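Local structure of possible TctC subunit of the Tripartite Tricarboxylate Transport(TTT) Family (Rhodopseudomonas palustris, 6HKE) at residues 80-92 with 146-158. The protein binds malate, probably as the periplasmic substrate-binding component of a tripartite tricarboxylate transporter that takes up C4-dicarboxylates. The protein carries 2 engineered substitutions. Sequence-based numbering, arbitrary orientation.
Sequences HLGTHGAAVALFP and GFGSVSYASCLLL. With LMR ((2S)-2-hydroxybutanedioic acid), chain E; MLT (D-malate), chain D.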
loop_
_atom_site.group_PDB
_atom_site.type_symbol
_atom_site.label_atom_id
_atom_site.label_comp_id
_atom_site.label_asym_id
_atom_site.label_seq_id
_atom_site.Cartn_x
_atom_site.Cartn_y
_atom_site.Cartn_z
ATOM N N HIS A 80 -1.377 4.285 3.945
ATOM C CA HIS A 80 -2.047 3.674 2.780
ATOM C C HIS A 80 -3.321 2.975 3.248
ATOM O O HIS A 80 -3.665 3.099 4.448
ATOM C CB HIS A 80 -1.046 2.806 2.016
ATOM C CG HIS A 80 -0.487 1.651 2.769
ATOM N ND1 HIS A 80 -1.144 1.067 3.819
ATOM C CD2 HIS A 80 0.619 0.916 2.538
ATOM C CE1 HIS A 80 -0.449 0.024 4.242
ATOM N NE2 HIS A 80 0.656 -0.090 3.464
ATOM N N LEU A 81 -3.963 2.275 2.322
ATOM C CA LEU A 81 -5.246 1.572 2.537
ATOM C C LEU A 81 -5.184 0.726 3.815
ATOM O O LEU A 81 -6.243 0.575 4.432
ATOM C CB LEU A 81 -5.551 0.729 1.295
ATOM C CG LEU A 81 -6.639 -0.333 1.453
ATOM C CD1 LEU A 81 -7.343 -0.571 0.126
ATOM C CD2 LEU A 81 -6.036 -1.637 1.958
ATOM N N GLY A 82 -4.014 0.185 4.183
ATOM C CA GLY A 82 -3.834 -0.606 5.417
ATOM C C GLY A 82 -3.721 0.272 6.659
ATOM O O GLY A 82 -4.589 0.205 7.535
ATOM N N THR A 83 -2.679 1.090 6.758
ATOM C CA THR A 83 -2.306 1.759 8.027
ATOM C C THR A 83 -3.387 2.767 8.398
ATOM O O THR A 83 -3.561 3.007 9.603
ATOM C CB THR A 83 -0.948 2.438 7.894
ATOM O OG1 THR A 83 -1.073 3.402 6.848
ATOM C CG2 THR A 83 0.143 1.443 7.589
ATOM N N HIS A 84 -4.074 3.328 7.391
ATOM C CA HIS A 84 -5.019 4.455 7.560
ATOM C C HIS A 84 -6.399 4.083 7.031
ATOM O O HIS A 84 -7.137 5.010 6.642
ATOM C CB HIS A 84 -4.457 5.707 6.890
ATOM C CG HIS A 84 -3.370 6.326 7.690
ATOM N ND1 HIS A 84 -2.134 5.748 7.805
ATOM C CD2 HIS A 84 -3.356 7.444 8.449
ATOM C CE1 HIS A 84 -1.390 6.495 8.603
ATOM N NE2 HIS A 84 -2.122 7.554 9.015
ATOM N N GLY A 85 -6.745 2.791 7.049
ATOM C CA GLY A 85 -8.013 2.293 6.486
ATOM C C GLY A 85 -8.433 0.997 7.141
ATOM O O GLY A 85 -9.079 1.054 8.202
ATOM N N ALA A 86 -8.056 -0.124 6.525
ATOM C CA ALA A 86 -8.370 -1.504 6.955
ATOM C C ALA A 86 -7.939 -1.727 8.410
ATOM O O ALA A 86 -8.611 -2.513 9.068
ATOM C CB ALA A 86 -7.732 -2.506 6.025
ATOM N N ALA A 87 -6.885 -1.068 8.897
ATOM C CA ALA A 87 -6.310 -1.321 10.244
ATOM C C ALA A 87 -7.381 -1.126 11.335
ATOM O O ALA A 87 -7.351 -1.855 12.354
ATOM C CB ALA A 87 -5.119 -0.432 10.479
ATOM N N VAL A 88 -8.294 -0.174 11.144
ATOM C CA VAL A 88 -9.386 0.126 12.124
ATOM C C VAL A 88 -10.198 -1.154 12.336
ATOM O O VAL A 88 -10.334 -1.570 13.495
ATOM C CB VAL A 88 -10.264 1.299 11.658
ATOM C CG1 VAL A 88 -11.437 1.529 12.605
ATOM C CG2 VAL A 88 -9.435 2.569 11.498
ATOM N N ALA A 89 -10.612 -1.802 11.245
ATOM C CA ALA A 89 -11.448 -3.025 11.244
ATOM C C ALA A 89 -10.640 -4.274 11.628
ATOM O O ALA A 89 -11.250 -5.161 12.247
ATOM C CB ALA A 89 -12.102 -3.196 9.896
ATOM N N LEU A 90 -9.356 -4.380 11.244
ATOM C CA LEU A 90 -8.594 -5.659 11.276
ATOM C C LEU A 90 -7.604 -5.719 12.446
ATOM O O LEU A 90 -7.151 -6.842 12.743
ATOM C CB LEU A 90 -7.805 -5.834 9.972
ATOM C CG LEU A 90 -8.589 -5.721 8.670
ATOM C CD1 LEU A 90 -7.692 -6.069 7.495
ATOM C CD2 LEU A 90 -9.824 -6.604 8.681
ATOM N N PHE A 91 -7.190 -4.572 12.994
ATOM C CA PHE A 91 -6.106 -4.458 14.007
ATOM C C PHE A 91 -6.739 -4.261 15.379
ATOM O O PHE A 91 -7.383 -3.248 15.644
ATOM C CB PHE A 91 -5.129 -3.326 13.666
ATOM C CG PHE A 91 -3.740 -3.488 14.233
ATOM C CD1 PHE A 91 -3.493 -3.303 15.589
ATOM C CD2 PHE A 91 -2.666 -3.803 13.411
ATOM C CE1 PHE A 91 -2.214 -3.446 16.112
ATOM C CE2 PHE A 91 -1.388 -3.947 13.934
ATOM C CZ PHE A 91 -1.164 -3.771 15.281
ATOM N N PRO A 92 -6.605 -5.254 16.282
ATOM C CA PRO A 92 -7.078 -5.104 17.654
ATOM C C PRO A 92 -6.271 -4.023 18.389
ATOM O O PRO A 92 -5.047 -4.083 18.349
ATOM C CB PRO A 92 -6.843 -6.482 18.300
ATOM C CG PRO A 92 -6.598 -7.431 17.133
ATOM C CD PRO A 92 -6.008 -6.574 16.031
ATOM N N GLY A 146 2.043 -7.488 8.064
ATOM C CA GLY A 146 1.393 -7.185 9.359
ATOM C C GLY A 146 -0.045 -6.700 9.213
ATOM O O GLY A 146 -0.457 -6.313 8.088
ATOM N N PHE A 147 -0.780 -6.653 10.325
ATOM C CA PHE A 147 -2.248 -6.422 10.350
ATOM C C PHE A 147 -2.586 -5.004 9.841
ATOM O O PHE A 147 -3.744 -4.774 9.464
ATOM C CB PHE A 147 -2.805 -6.760 11.742
ATOM C CG PHE A 147 -2.648 -8.203 12.192
ATOM C CD1 PHE A 147 -2.221 -9.207 11.320
ATOM C CD2 PHE A 147 -2.938 -8.566 13.504
ATOM C CE1 PHE A 147 -2.096 -10.524 11.742
ATOM C CE2 PHE A 147 -2.804 -9.882 13.925
ATOM C CZ PHE A 147 -2.388 -10.858 13.043
ATOM N N GLY A 148 -1.618 -4.086 9.781
ATOM C CA GLY A 148 -1.810 -2.723 9.248
ATOM C C GLY A 148 -1.407 -2.621 7.783
ATOM O O GLY A 148 -1.439 -1.509 7.233
ATOM N N SER A 149 -1.062 -3.745 7.165
ATOM C CA SER A 149 -0.544 -3.824 5.772
ATOM C C SER A 149 -1.689 -4.052 4.773
ATOM O O SER A 149 -2.738 -4.614 5.142
ATOM C CB SER A 149 0.569 -4.861 5.650
ATOM O OG SER A 149 0.085 -6.199 5.581
ATOM N N VAL A 150 -1.475 -3.575 3.549
ATOM C CA VAL A 150 -2.301 -3.851 2.347
ATOM C C VAL A 150 -2.254 -5.355 2.081
ATOM O O VAL A 150 -3.309 -5.919 1.752
ATOM C CB VAL A 150 -1.774 -3.075 1.126
ATOM C CG1 VAL A 150 -2.472 -3.533 -0.138
ATOM C CG2 VAL A 150 -1.912 -1.573 1.298
ATOM N N SER A 151 -1.056 -5.942 2.151
ATOM C CA SER A 151 -0.814 -7.371 1.855
ATOM C C SER A 151 -1.718 -8.202 2.766
ATOM O O SER A 151 -2.346 -9.131 2.246
ATOM C CB SER A 151 0.647 -7.770 1.989
ATOM O OG SER A 151 1.211 -7.334 3.227
ATOM N N TYR A 152 -1.819 -7.845 4.048
ATOM C CA TYR A 152 -2.650 -8.580 5.044
ATOM C C TYR A 152 -4.125 -8.355 4.713
ATOM O O TYR A 152 -4.860 -9.320 4.549
ATOM C CB TYR A 152 -2.357 -8.171 6.495
ATOM C CG TYR A 152 -3.243 -8.854 7.502
ATOM C CD1 TYR A 152 -3.047 -10.192 7.823
ATOM C CD2 TYR A 152 -4.312 -8.195 8.092
ATOM C CE1 TYR A 152 -3.871 -10.845 8.726
ATOM C CE2 TYR A 152 -5.140 -8.828 9.003
ATOM C CZ TYR A 152 -4.915 -10.158 9.318
ATOM O OH TYR A 152 -5.720 -10.810 10.196
ATOM N N ALA A 153 -4.539 -7.096 4.606
ATOM C CA ALA A 153 -5.947 -6.728 4.338
ATOM C C ALA A 153 -6.416 -7.463 3.080
ATOM O O ALA A 153 -7.465 -8.132 3.148
ATOM C CB ALA A 153 -6.089 -5.232 4.219
ATOM N N SER A 154 -5.650 -7.378 1.986
ATOM C CA SER A 154 -5.943 -8.058 0.698
ATOM C C SER A 154 -6.018 -9.599 0.844
ATOM O O SER A 154 -6.936 -10.186 0.256
ATOM C CB SER A 154 -4.949 -7.645 -0.335
ATOM O OG SER A 154 -5.019 -6.250 -0.535
ATOM N N CYS A 155 -5.107 -10.252 1.583
ATOM C CA CYS A 155 -5.066 -11.733 1.718
ATOM C C CYS A 155 -6.211 -12.186 2.632
ATOM O O CYS A 155 -6.825 -13.232 2.359
ATOM C CB CYS A 155 -3.692 -12.242 2.151
ATOM S SG CYS A 155 -3.398 -12.346 3.943
ATOM N N LEU A 156 -6.547 -11.400 3.645
ATOM C CA LEU A 156 -7.718 -11.703 4.503
ATOM C C LEU A 156 -9.002 -11.617 3.657
ATOM O O LEU A 156 -9.902 -12.469 3.845
ATOM C CB LEU A 156 -7.720 -10.739 5.691
ATOM C CG LEU A 156 -8.854 -10.950 6.689
ATOM C CD1 LEU A 156 -8.401 -10.620 8.102
ATOM C CD2 LEU A 156 -10.071 -10.118 6.305
ATOM N N LEU A 157 -9.093 -10.649 2.741
ATOM C CA LEU A 157 -10.289 -10.502 1.885
ATOM C C LEU A 157 -10.391 -11.722 0.971
ATOM O O LEU A 157 -11.476 -12.342 0.920
ATOM C CB LEU A 157 -10.206 -9.226 1.053
ATOM C CG LEU A 157 -11.390 -9.043 0.104
ATOM C CD1 LEU A 157 -12.715 -9.174 0.852
ATOM C CD2 LEU A 157 -11.313 -7.710 -0.607
ATOM N N LEU A 158 -9.298 -12.038 0.270
ATOM C CA LEU A 158 -9.207 -13.207 -0.640
ATOM C C LEU A 158 -9.527 -14.499 0.131
ATOM O O LEU A 158 -10.428 -15.233 -0.301
ATOM C CB LEU A 158 -7.809 -13.217 -1.262
ATOM C CG LEU A 158 -7.489 -14.400 -2.168
ATOM C CD1 LEU A 158 -8.242 -14.318 -3.481
ATOM C CD2 LEU A 158 -5.996 -14.454 -2.419
HETATM C C1 LMR E . 1.847 -3.494 2.555
HETATM O O1A LMR E . 1.386 -2.748 3.433
HETATM O O1B LMR E . 1.338 -4.596 2.217
HETATM C C2 LMR E . 3.112 -3.023 1.821
HETATM O O2 LMR E . 3.039 -1.695 1.312
HETATM C C3 LMR E . 4.365 -3.093 2.699
HETATM C C4 LMR E . 5.461 -2.339 1.967
HETATM O O4A LMR E . 6.443 -2.992 1.566
HETATM O O4B LMR E . 5.310 -1.110 1.760
HETATM C C1 MLT D . 1.886 -3.222 2.726
HETATM O O1 MLT D . 0.895 -2.603 3.172
HETATM O O2 MLT D . 1.792 -4.432 2.420
HETATM C C2 MLT D . 3.204 -2.490 2.610
HETATM O O3 MLT D . 3.177 -1.217 1.932
HETATM C C3 MLT D . 4.207 -3.267 1.811
HETATM C C4 MLT D . 5.439 -2.401 1.862
HETATM O O4 MLT D . 5.367 -1.190 1.518
HETATM O O5 MLT D . 6.472 -2.954 2.292
#
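V150 CG2 lies over the centre of the H80 imidazole, a CH-pi contact with the methyl 3.5 Å from the ring centroid and 4° off its normal. H80 chi1 of 62° sets the ring between its own backbone N and carbonyl carbon; there ND1 accepts the G82 amide, although that N stands well out of the ring plane. With H80 N bonded to T83 OG1, this makes a capping box at the start of helix 82-90.

G82 CA makes a CA-H...O contact with G148 O at 3.1 Å, and a side chain at G82 would collide with that carbonyl. Apolar packing continues along the helices, whose axes pass 9.8 Å apart, inclined at 47°: A86 CB abuts A153 CB at 3.7 Å, and L90 CD1 reaches both A153 and the Y152 ring. Further out, F91 CD2 presses on F147 CB, while G148 N lies at the edge of the F91 ring.

S149, the N-cap residue of helix 150-162, accepts Y152 N at its OG. Other polar bonds converge on the ligand. H80 NE2 donates to O1A of (S)-malate (LMR; 2.8 Å), which also receives V150 N (3.0 Å), while S151 N serves O1B (2.7 Å); D-malate occupies the same site and takes the same donors, H80 NE2 only weakly. Replacing H80 by an alanine is likely to leave V150 CG2 without the ring it packs on, G82 N without its side-chain acceptor and the malate carboxylate short of one donor. T30, T174 and Q192 complete the bonding to LMR. This is the malate site of a type II periplasmic binding protein of the TctC family, its carboxylate held by amides at the N-terminus of helix 150-162.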